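Local coordinates for nicotinate phosphoribosyltransferase (Porphyromonas gingivalis, PDB 2IM5), which probably catalyses the ATP-dependent transfer of phosphoribose from phosphoribosyl diphosphate to nicotinate, giving nicotinate mononucleotide for NAD biosynthesis, at residues Tyr19-Leu24 with His213-Phe218; Tyr13-Gly18 with Val116-Thr121; Pro26-Glu31 with Gly111-Val116. One frame throughout, in Å; residues are numbered along the deposited sequence.

Contact 1: Tyr19-Leu24 with His213-Phe218; sequences YAYAKL and HEWIQF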
loop_
_atom_site.group_PDB
_atom_site.type_symbol
_atom_site.label_atom_id
_atom_site.label_comp_id
_atom_site.label_asym_id
_atom_site.label_seq_id
_atom_site.Cartn_x
_atom_site.Cartn_y
_atom_site.Cartn_z
ATOM N N TYR A 19 4.355 10.634 7.987
ATOM C CA TYR A 19 4.359 12.041 8.389
ATOM C C TYR A 19 3.026 12.392 9.030
ATOM O O TYR A 19 2.977 13.147 10.002
ATOM C CB TYR A 19 4.622 12.973 7.201
ATOM C CG TYR A 19 4.405 14.428 7.559
ATOM C CD1 TYR A 19 5.091 15.010 8.620
ATOM C CD2 TYR A 19 3.451 15.199 6.891
ATOM C CE1 TYR A 19 4.825 16.317 9.021
ATOM C CE2 TYR A 19 3.179 16.510 7.283
ATOM C CZ TYR A 19 3.864 17.058 8.349
ATOM O OH TYR A 19 3.584 18.340 8.751
ATOM N N ALA A 20 1.942 11.842 8.496
ATOM C CA ALA A 20 0.629 12.105 9.077
ATOM C C ALA A 20 0.633 11.666 10.547
ATOM O O ALA A 20 0.108 12.377 11.405
ATOM C CB ALA A 20 -0.460 11.372 8.303
ATOM N N TYR A 21 1.218 10.501 10.840
ATOM C CA TYR A 21 1.284 10.034 12.234
ATOM C C TYR A 21 2.206 10.950 13.055
ATOM O O TYR A 21 1.886 11.331 14.183
ATOM C CB TYR A 21 1.849 8.612 12.339
ATOM C CG TYR A 21 0.985 7.501 11.794
ATOM C CD1 TYR A 21 -0.364 7.406 12.127
ATOM C CD2 TYR A 21 1.540 6.500 10.999
ATOM C CE1 TYR A 21 -1.142 6.330 11.683
ATOM C CE2 TYR A 21 0.778 5.422 10.549
ATOM C CZ TYR A 21 -0.559 5.340 10.894
ATOM O OH TYR A 21 -1.296 4.262 10.462
ATOM N N ALA A 22 3.356 11.287 12.478
ATOM C CA ALA A 22 4.335 12.131 13.152
ATOM C C ALA A 22 3.769 13.500 13.521
ATOM O O ALA A 22 4.131 14.077 14.552
ATOM C CB ALA A 22 5.567 12.293 12.277
ATOM N N LYS A 23 2.880 14.021 12.685
ATOM C CA LYS A 23 2.295 15.324 12.955
ATOM C C LYS A 23 1.146 15.275 13.942
ATOM O O LYS A 23 1.148 15.987 14.946
ATOM C CB LYS A 23 1.776 15.975 11.673
ATOM C CG LYS A 23 1.102 17.324 11.947
ATOM C CD LYS A 23 0.415 17.920 10.737
ATOM C CE LYS A 23 -0.118 19.317 11.077
ATOM N NZ LYS A 23 -0.920 19.907 9.973
ATOM N N LEU A 24 0.163 14.426 13.654
ATOM C CA LEU A 24 -1.022 14.335 14.491
ATOM C C LEU A 24 -1.039 13.313 15.620
ATOM O O LEU A 24 -1.739 13.522 16.612
ATOM C CB LEU A 24 -2.252 14.120 13.606
ATOM C CG LEU A 24 -2.529 15.188 12.535
ATOM C CD1 LEU A 24 -3.732 14.728 11.681
ATOM C CD2 LEU A 24 -2.836 16.549 13.203
ATOM N N HIS A 213 -4.958 1.603 4.135
ATOM C CA HIS A 213 -6.034 1.155 5.003
ATOM C C HIS A 213 -5.678 1.388 6.466
ATOM O O HIS A 213 -6.557 1.706 7.264
ATOM C CB HIS A 213 -6.308 -0.341 4.812
ATOM C CG HIS A 213 -6.959 -0.687 3.511
ATOM N ND1 HIS A 213 -8.253 -0.328 3.204
ATOM C CD2 HIS A 213 -6.491 -1.360 2.434
ATOM C CE1 HIS A 213 -8.556 -0.764 1.994
ATOM N NE2 HIS A 213 -7.504 -1.392 1.504
ATOM N N GLU A 214 -4.398 1.231 6.819
ATOM C CA GLU A 214 -3.977 1.399 8.214
ATOM C C GLU A 214 -4.357 2.765 8.782
ATOM O O GLU A 214 -4.666 2.882 9.969
ATOM C CB GLU A 214 -2.462 1.171 8.377
ATOM C CG GLU A 214 -1.576 2.156 7.640
ATOM C CD GLU A 214 -0.093 1.995 7.979
ATOM O OE1 GLU A 214 0.331 2.427 9.075
ATOM O OE2 GLU A 214 0.648 1.434 7.147
ATOM N N TRP A 215 -4.342 3.789 7.931
ATOM C CA TRP A 215 -4.691 5.142 8.358
ATOM C C TRP A 215 -6.135 5.166 8.832
ATOM O O TRP A 215 -6.427 5.686 9.903
ATOM C CB TRP A 215 -4.493 6.131 7.203
ATOM C CG TRP A 215 -4.894 7.548 7.510
ATOM C CD1 TRP A 215 -5.911 8.254 6.927
ATOM C CD2 TRP A 215 -4.270 8.445 8.450
ATOM N NE1 TRP A 215 -5.957 9.529 7.440
ATOM C CE2 TRP A 215 -4.964 9.674 8.375
ATOM C CE3 TRP A 215 -3.197 8.328 9.343
ATOM C CZ2 TRP A 215 -4.618 10.780 9.160
ATOM C CZ3 TRP A 215 -2.851 9.429 10.130
ATOM C CH2 TRP A 215 -3.562 10.641 10.031
ATOM N N ILE A 216 -7.033 4.578 8.047
ATOM C CA ILE A 216 -8.448 4.532 8.415
ATOM C C ILE A 216 -8.646 3.613 9.620
ATOM O O ILE A 216 -9.387 3.925 10.541
ATOM C CB ILE A 216 -9.322 3.981 7.268
ATOM C CG1 ILE A 216 -9.026 4.711 5.961
ATOM C CG2 ILE A 216 -10.785 4.116 7.628
ATOM C CD1 ILE A 216 -9.307 6.162 5.999
ATOM N N GLN A 217 -7.986 2.461 9.590
ATOM C CA GLN A 217 -8.086 1.479 10.667
ATOM C C GLN A 217 -7.633 2.054 12.012
ATOM O O GLN A 217 -8.211 1.754 13.050
ATOM C CB GLN A 217 -7.237 0.269 10.317
ATOM C CG GLN A 217 -7.793 -0.566 9.192
ATOM C CD GLN A 217 -6.890 -1.743 8.872
ATOM O OE1 GLN A 217 -5.849 -1.581 8.235
ATOM N NE2 GLN A 217 -7.268 -2.927 9.338
ATOM N N PHE A 218 -6.579 2.864 11.987
ATOM C CA PHE A 218 -6.087 3.482 13.211
ATOM C C PHE A 218 -7.221 4.335 13.777
ATOM O O PHE A 218 -7.526 4.263 14.967
ATOM C CB PHE A 218 -4.869 4.357 12.916
ATOM C CG PHE A 218 -4.415 5.179 14.086
ATOM C CD1 PHE A 218 -3.775 4.580 15.168
ATOM C CD2 PHE A 218 -4.642 6.557 14.118
ATOM C CE1 PHE A 218 -3.365 5.340 16.267
ATOM C CE2 PHE A 218 -4.236 7.324 15.212
ATOM C CZ PHE A 218 -3.597 6.719 16.286
#
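Tyr21 reaches across from helix 12-24 and meets three side chains of helix 213-223, each in a different way. The two segment axes come no closer than 12.0 Å, so long side chains have to fill the gap. At the far end of the phenol, Tyr21 OH donates to Glu214 OE1 over 2.8 Å. Glu214 OE1, lying near the phenol plane, accepts through its anti lone pair; ring and carboxylate planes are turned 41° from each other. Glu214 leaves its helix with CG between the backbone N and the carbonyl carbon and then runs extended, which carries the carboxylate up to the phenol. The same carboxylate also meets Lys14 and probably Thr117, the lysine being expected to offset its buried charge.

Trp215 runs in the opposite direction to Tyr21, and the two side chains slide past each other: Tyr21 CE1 lies 3.7 Å from Trp215 CE3, at the indole edge. The ring pair as a whole is oblique, with planes 54° apart, neither stacked nor edge-to-face. With CG anti to the backbone N, the benzo end of Trp215 extends to the facing helix, where Ala20 CB touches both CZ3 and CH2 of Trp215 at 3.6 Å. NE1 points elsewhere, to the carbonyl of Ala232. Phe218 receives the edge of the Tyr21 ring on its face, with planes at 77° and centroids 5.7 Å apart. Tyr21, Trp215 and Phe218 thus make an aromatic cluster with a T-shaped Tyr-Phe pair, joining the N-terminal helix to a helix of the barrel-like phosphoribosyltransferase domain.

Contact 2: Tyr13-Gly18 with Val116-Thr121; sequences YKFTTG and VTLWET
Lys14, on helix 12-24, sends its ammonium into a buried polar network at the turn that leads into helix 120-134; both segments belong to the N-terminal domain of the NAPRTase family. The closest CA atoms, those of Lys14 and Leu118, are 5.7 Å apart. The lysine chain bends at chi2 and again at chi3, laying CD and CE alongside the Thr117 carbonyl and bringing NZ to the acceptors of Thr117 and Glu120.

Three of the acceptors lie within the two segments. Lys14 NZ gives a hydrogen bond of 2.8 Å to Thr117 O, tilted 30° from the carbonyl plane, and another of 3.0 Å to Thr117 OG1, the longest of the three. A salt bridge of 2.8 Å joins Lys14 NZ to Glu120 OE1 at the anti lone pair. Glu214 of helix 213-223 adds a second carboxylate, making a salt bridge to the same ammonium through OE2 and probably a hydrogen bond with Thr117 OG1 through OE1. Four acceptors therefore surround NZ, and its three protons must be shared among them. Two acids around one buried amine would be expected to favour its charged form.

Glu120 OE1 has a second donor: Tyr13 OH, 2.7 Å away. The other oxygen, OE2, forms a salt bridge with Arg168, so both ends of the carboxylate are engaged. Thr121 OG1 is hydrogen-bonded to Asp11 and lies 3.8 Å from Lys14 CG. Leu118 CD2 rests against the Lys14 carbonyl, 3.4 Å from O, and packs on Phe15 CD1. Tyr13 OH approaches Glu120 OE1 from 38° out of the carboxylate plane, with the phenol and carboxylate planes 61° apart.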
loop_
_atom_site.group_PDB
_atom_site.type_symbol
_atom_site.label_atom_id
_atom_site.label_comp_id
_atom_site.label_asym_id
_atom_site.label_seq_id
_atom_site.Cartn_x
_atom_site.Cartn_y
_atom_site.Cartn_z
ATOM N N TYR A 13 3.284 5.582 0.259
ATOM C CA TYR A 13 2.346 5.717 1.361
ATOM C C TYR A 13 2.957 5.538 2.743
ATOM O O TYR A 13 2.397 6.013 3.730
ATOM C CB TYR A 13 1.143 4.781 1.162
ATOM C CG TYR A 13 1.370 3.321 1.496
ATOM C CD1 TYR A 13 1.259 2.857 2.811
ATOM C CD2 TYR A 13 1.653 2.393 0.492
ATOM C CE1 TYR A 13 1.416 1.507 3.113
ATOM C CE2 TYR A 13 1.815 1.039 0.783
ATOM C CZ TYR A 13 1.692 0.601 2.097
ATOM O OH TYR A 13 1.832 -0.744 2.390
ATOM N N LYS A 14 4.103 4.868 2.826
ATOM C CA LYS A 14 4.754 4.682 4.116
ATOM C C LYS A 14 5.236 6.042 4.621
ATOM O O LYS A 14 5.145 6.338 5.816
ATOM C CB LYS A 14 5.926 3.700 3.992
ATOM C CG LYS A 14 5.517 2.287 3.533
ATOM C CD LYS A 14 5.023 1.379 4.670
ATOM C CE LYS A 14 3.753 1.896 5.352
ATOM N NZ LYS A 14 3.170 0.904 6.312
ATOM N N PHE A 15 5.731 6.882 3.711
ATOM C CA PHE A 15 6.202 8.212 4.097
ATOM C C PHE A 15 5.054 9.193 4.325
ATOM O O PHE A 15 5.075 9.963 5.286
ATOM C CB PHE A 15 7.147 8.799 3.042
ATOM C CG PHE A 15 8.463 8.089 2.938
ATOM C CD1 PHE A 15 9.161 7.711 4.075
ATOM C CD2 PHE A 15 9.023 7.821 1.696
ATOM C CE1 PHE A 15 10.399 7.078 3.979
ATOM C CE2 PHE A 15 10.264 7.186 1.594
ATOM C CZ PHE A 15 10.950 6.817 2.743
ATOM N N THR A 16 4.051 9.178 3.452
ATOM C CA THR A 16 2.932 10.101 3.612
ATOM C C THR A 16 2.124 9.791 4.869
ATOM O O THR A 16 1.668 10.701 5.568
ATOM C CB THR A 16 1.996 10.098 2.370
ATOM O OG1 THR A 16 1.473 8.779 2.158
ATOM C CG2 THR A 16 2.762 10.538 1.133
ATOM N N THR A 17 1.941 8.510 5.162
ATOM C CA THR A 17 1.206 8.129 6.363
ATOM C C THR A 17 2.132 8.314 7.557
ATOM O O THR A 17 1.693 8.668 8.646
ATOM C CB THR A 17 0.747 6.670 6.294
ATOM O OG1 THR A 17 0.086 6.459 5.046
ATOM C CG2 THR A 17 -0.223 6.351 7.437
ATOM N N GLY A 18 3.421 8.074 7.340
ATOM C CA GLY A 18 4.391 8.237 8.409
ATOM C C GLY A 18 4.421 9.672 8.903
ATOM O O GLY A 18 4.508 9.912 10.110
ATOM N N VAL A 116 7.369 2.457 13.455
ATOM C CA VAL A 116 7.154 1.092 12.971
ATOM C C VAL A 116 6.358 0.912 11.684
ATOM O O VAL A 116 6.444 -0.133 11.046
ATOM C CB VAL A 116 6.544 0.185 14.073
ATOM C CG1 VAL A 116 7.444 0.216 15.308
ATOM C CG2 VAL A 116 5.138 0.621 14.419
ATOM N N THR A 117 5.589 1.914 11.283
ATOM C CA THR A 117 4.840 1.769 10.049
ATOM C C THR A 117 5.823 1.628 8.872
ATOM O O THR A 117 5.512 1.006 7.863
ATOM C CB THR A 117 3.906 2.976 9.803
ATOM O OG1 THR A 117 3.090 2.710 8.656
ATOM C CG2 THR A 117 4.710 4.253 9.567
ATOM N N LEU A 118 7.018 2.191 9.022
ATOM C CA LEU A 118 8.035 2.136 7.973
ATOM C C LEU A 118 8.632 0.739 7.728
ATOM O O LEU A 118 9.268 0.518 6.703
ATOM C CB LEU A 118 9.160 3.130 8.288
ATOM C CG LEU A 118 8.711 4.581 8.518
ATOM C CD1 LEU A 118 9.922 5.440 8.870
ATOM C CD2 LEU A 118 8.014 5.122 7.267
ATOM N N TRP A 119 8.424 -0.194 8.657
ATOM C CA TRP A 119 8.944 -1.553 8.518
ATOM C C TRP A 119 8.190 -2.416 7.503
ATOM O O TRP A 119 8.793 -3.244 6.822
ATOM C CB TRP A 119 8.894 -2.303 9.863
ATOM C CG TRP A 119 9.944 -1.945 10.870
ATOM C CD1 TRP A 119 9.742 -1.339 12.079
ATOM C CD2 TRP A 119 11.348 -2.240 10.797
ATOM N NE1 TRP A 119 10.929 -1.248 12.765
ATOM C CE2 TRP A 119 11.932 -1.789 12.004
ATOM C CE3 TRP A 119 12.167 -2.846 9.832
ATOM C CZ2 TRP A 119 13.300 -1.923 12.276
ATOM C CZ3 TRP A 119 13.528 -2.982 10.098
ATOM C CH2 TRP A 119 14.082 -2.520 11.315
ATOM N N GLU A 120 6.876 -2.224 7.403
ATOM C CA GLU A 120 6.033 -3.044 6.527
ATOM C C GLU A 120 6.542 -3.453 5.149
ATOM O O GLU A 120 6.806 -4.634 4.908
ATOM C CB GLU A 120 4.652 -2.413 6.338
ATOM C CG GLU A 120 3.672 -3.368 5.638
ATOM C CD GLU A 120 2.562 -2.655 4.878
ATOM O OE1 GLU A 120 2.495 -1.411 4.955
ATOM O OE2 GLU A 120 1.759 -3.336 4.197
ATOM N N THR A 121 6.645 -2.485 4.243
ATOM C CA THR A 121 7.076 -2.765 2.882
ATOM C C THR A 121 8.466 -3.388 2.767
ATOM O O THR A 121 8.638 -4.383 2.069
ATOM C CB THR A 121 6.984 -1.492 1.999
ATOM O OG1 THR A 121 5.606 -1.124 1.837
ATOM C CG2 THR A 121 7.574 -1.750 0.617
#

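Contact 3: Pro26-Glu31 with Gly111-Val116; sequences PRAYGE and GLLYRV
Backbone hydrogen bonds hold Ala28-Gly30 to Gly111-Leu113. Gly30 and Gly111 form an antiparallel hydrogen-bonded pair: Gly30 N to Gly111 O is 2.9 Å and Gly111 N to Gly30 O 3.2 Å. Beyond the non-hydrogen-bonded pair Tyr29-Leu112, the ladder gives way to a helical turn with Leu112 at its N-cap position, and Leu113 N is 2.9 Å from its acceptor, Ala28 O. That donor sits 40° above the carbonyl plane. A water also donates to Ala28 O and accepts from Tyr114 N, bridging the loop just before the strand to the first turn of the helix.

Weaker CA-H...O contacts accompany the pairing, as from Leu112 CA to Ala28 O at 3.3 Å.

Among the side chains, Leu112 CD2 makes a CH-pi contact over one face of the Tyr29 ring, 4.1 Å from its centroid. The edge of the Tyr114 ring faces the carbonyl of Pro26, with CE2 3.5 Å from Pro26 O.

The contact closes one end of the pairing between strands 29-36 and 105-110 in the antiparallel sheet. Strand 347-355 bonds to the other side of strand 29-36, while Leu113 and Tyr114 of helix 113-116 pack on Tyr21 of helix 12-24.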
loop_
_atom_site.group_PDB
_atom_site.type_symbol
_atom_site.label_atom_id
_atom_site.label_comp_id
_atom_site.label_asym_id
_atom_site.label_seq_id
_atom_site.Cartn_x
_atom_site.Cartn_y
_atom_site.Cartn_z
ATOM N N PRO A 26 2.043 11.678 17.217
ATOM C CA PRO A 26 3.427 11.353 17.566
ATOM C C PRO A 26 3.626 10.487 18.814
ATOM O O PRO A 26 4.724 9.984 19.048
ATOM C CB PRO A 26 4.077 12.733 17.691
ATOM C CG PRO A 26 2.975 13.559 18.286
ATOM C CD PRO A 26 1.769 13.113 17.439
ATOM N N ARG A 27 2.576 10.308 19.610
ATOM C CA ARG A 27 2.678 9.496 20.818
ATOM C C ARG A 27 2.041 8.121 20.641
ATOM O O ARG A 27 2.132 7.270 21.523
ATOM C CB ARG A 27 2.000 10.197 21.998
ATOM C CG ARG A 27 2.632 11.512 22.412
ATOM C CD ARG A 27 1.958 12.044 23.669
ATOM N NE ARG A 27 2.787 13.045 24.338
ATOM C CZ ARG A 27 2.852 14.320 23.980
ATOM N NH1 ARG A 27 2.127 14.756 22.959
ATOM N NH2 ARG A 27 3.654 15.155 24.631
ATOM N N ALA A 28 1.400 7.908 19.500
ATOM C CA ALA A 28 0.730 6.644 19.249
ATOM C C ALA A 28 1.682 5.466 19.103
ATOM O O ALA A 28 2.818 5.619 18.656
ATOM C CB ALA A 28 -0.148 6.759 18.006
ATOM N N TYR A 29 1.198 4.293 19.492
ATOM C CA TYR A 29 1.945 3.050 19.384
ATOM C C TYR A 29 1.146 2.112 18.498
ATOM O O TYR A 29 -0.074 2.229 18.374
ATOM C CB TYR A 29 2.130 2.396 20.755
ATOM C CG TYR A 29 3.266 2.974 21.561
ATOM C CD1 TYR A 29 4.516 2.363 21.570
ATOM C CD2 TYR A 29 3.095 4.148 22.297
ATOM C CE1 TYR A 29 5.573 2.905 22.293
ATOM C CE2 TYR A 29 4.145 4.698 23.022
ATOM C CZ TYR A 29 5.378 4.072 23.013
ATOM O OH TYR A 29 6.420 4.615 23.718
ATOM N N GLY A 30 1.839 1.177 17.873
ATOM C CA GLY A 30 1.149 0.223 17.030
ATOM C C GLY A 30 1.926 -1.068 16.944
ATOM O O GLY A 30 3.131 -1.093 17.218
ATOM N N GLU A 31 1.231 -2.148 16.608
ATOM C CA GLU A 31 1.877 -3.436 16.421
ATOM C C GLU A 31 1.451 -3.989 15.072
ATOM O O GLU A 31 0.255 -4.178 14.816
ATOM C CB GLU A 31 1.488 -4.463 17.488
ATOM C CG GLU A 31 2.183 -5.812 17.215
ATOM C CD GLU A 31 1.748 -6.943 18.145
ATOM O OE1 GLU A 31 0.558 -7.336 18.118
ATOM O OE2 GLU A 31 2.609 -7.441 18.902
ATOM N N GLY A 111 6.054 -0.581 18.429
ATOM C CA GLY A 111 6.702 0.624 18.909
ATOM C C GLY A 111 5.889 1.847 18.499
ATOM O O GLY A 111 4.702 1.740 18.202
ATOM N N LEU A 112 6.514 3.017 18.491
ATOM C CA LEU A 112 5.812 4.233 18.099
ATOM C C LEU A 112 5.328 4.037 16.668
ATOM O O LEU A 112 6.087 3.625 15.790
ATOM C CB LEU A 112 6.750 5.433 18.206
ATOM C CG LEU A 112 7.121 5.777 19.661
ATOM C CD1 LEU A 112 8.452 6.488 19.710
ATOM C CD2 LEU A 112 6.015 6.636 20.295
ATOM N N LEU A 113 4.054 4.322 16.439
ATOM C CA LEU A 113 3.453 4.132 15.127
ATOM C C LEU A 113 4.152 4.847 13.964
ATOM O O LEU A 113 4.346 4.243 12.899
ATOM C CB LEU A 113 1.970 4.513 15.189
ATOM C CG LEU A 113 1.062 4.250 13.975
ATOM C CD1 LEU A 113 1.303 2.863 13.397
ATOM C CD2 LEU A 113 -0.399 4.374 14.414
ATOM N N TYR A 114 4.546 6.107 14.148
ATOM C CA TYR A 114 5.206 6.819 13.064
ATOM C C TYR A 114 6.523 6.140 12.695
ATOM O O TYR A 114 6.995 6.262 11.567
ATOM C CB TYR A 114 5.425 8.302 13.416
ATOM C CG TYR A 114 6.481 8.587 14.454
ATOM C CD1 TYR A 114 7.830 8.718 14.098
ATOM C CD2 TYR A 114 6.139 8.717 15.799
ATOM C CE1 TYR A 114 8.814 8.967 15.062
ATOM C CE2 TYR A 114 7.110 8.968 16.769
ATOM C CZ TYR A 114 8.444 9.091 16.394
ATOM O OH TYR A 114 9.387 9.342 17.356
ATOM N N ARG A 115 7.103 5.407 13.641
ATOM C CA ARG A 115 8.346 4.698 13.379
ATOM C C ARG A 115 8.116 3.318 12.761
ATOM O O ARG A 115 8.602 3.040 11.667
ATOM C CB ARG A 115 9.152 4.504 14.665
ATOM C CG ARG A 115 9.754 5.763 15.269
ATOM C CD ARG A 115 10.694 5.375 16.403
ATOM N NE ARG A 115 11.794 4.558 15.896
ATOM C CZ ARG A 115 12.889 5.051 15.324
ATOM N NH1 ARG A 115 13.048 6.362 15.197
ATOM N NH2 ARG A 115 13.805 4.230 14.834
ATOM N N VAL A 116 7.369 2.457 13.455
ATOM C CA VAL A 116 7.154 1.092 12.971
ATOM C C VAL A 116 6.358 0.912 11.684
ATOM O O VAL A 116 6.444 -0.133 11.046
ATOM C CB VAL A 116 6.544 0.185 14.073
ATOM C CG1 VAL A 116 7.444 0.216 15.308
ATOM C CG2 VAL A 116 5.138 0.621 14.419
HETATM O O HOH W 1 3.200 7.398 16.526
#

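Overall arrangement
Helix 12-24 ties the set together: its first half supplies contact 2, its second half contact 1, and the chain then passes into the strand of contact 3. Contacts 1 and 2, with centres about 9 Å apart, touch most closely at Glu214 OE2 and Lys14 NZ, 2.7 Å apart. Contacts 1 and 3, about 10 Å apart, meet through apolar atoms, Leu113 CD2 coming within 3.4 Å of Tyr21 CE1. Contact 3 runs into contact 2 through their common residue Val116, with centres about 11 Å apart. His213, predicted to be autophosphorylated but unmodified here, precedes Glu214 in the same helix, but its imidazole points away from the network shared by contacts 1 and 2.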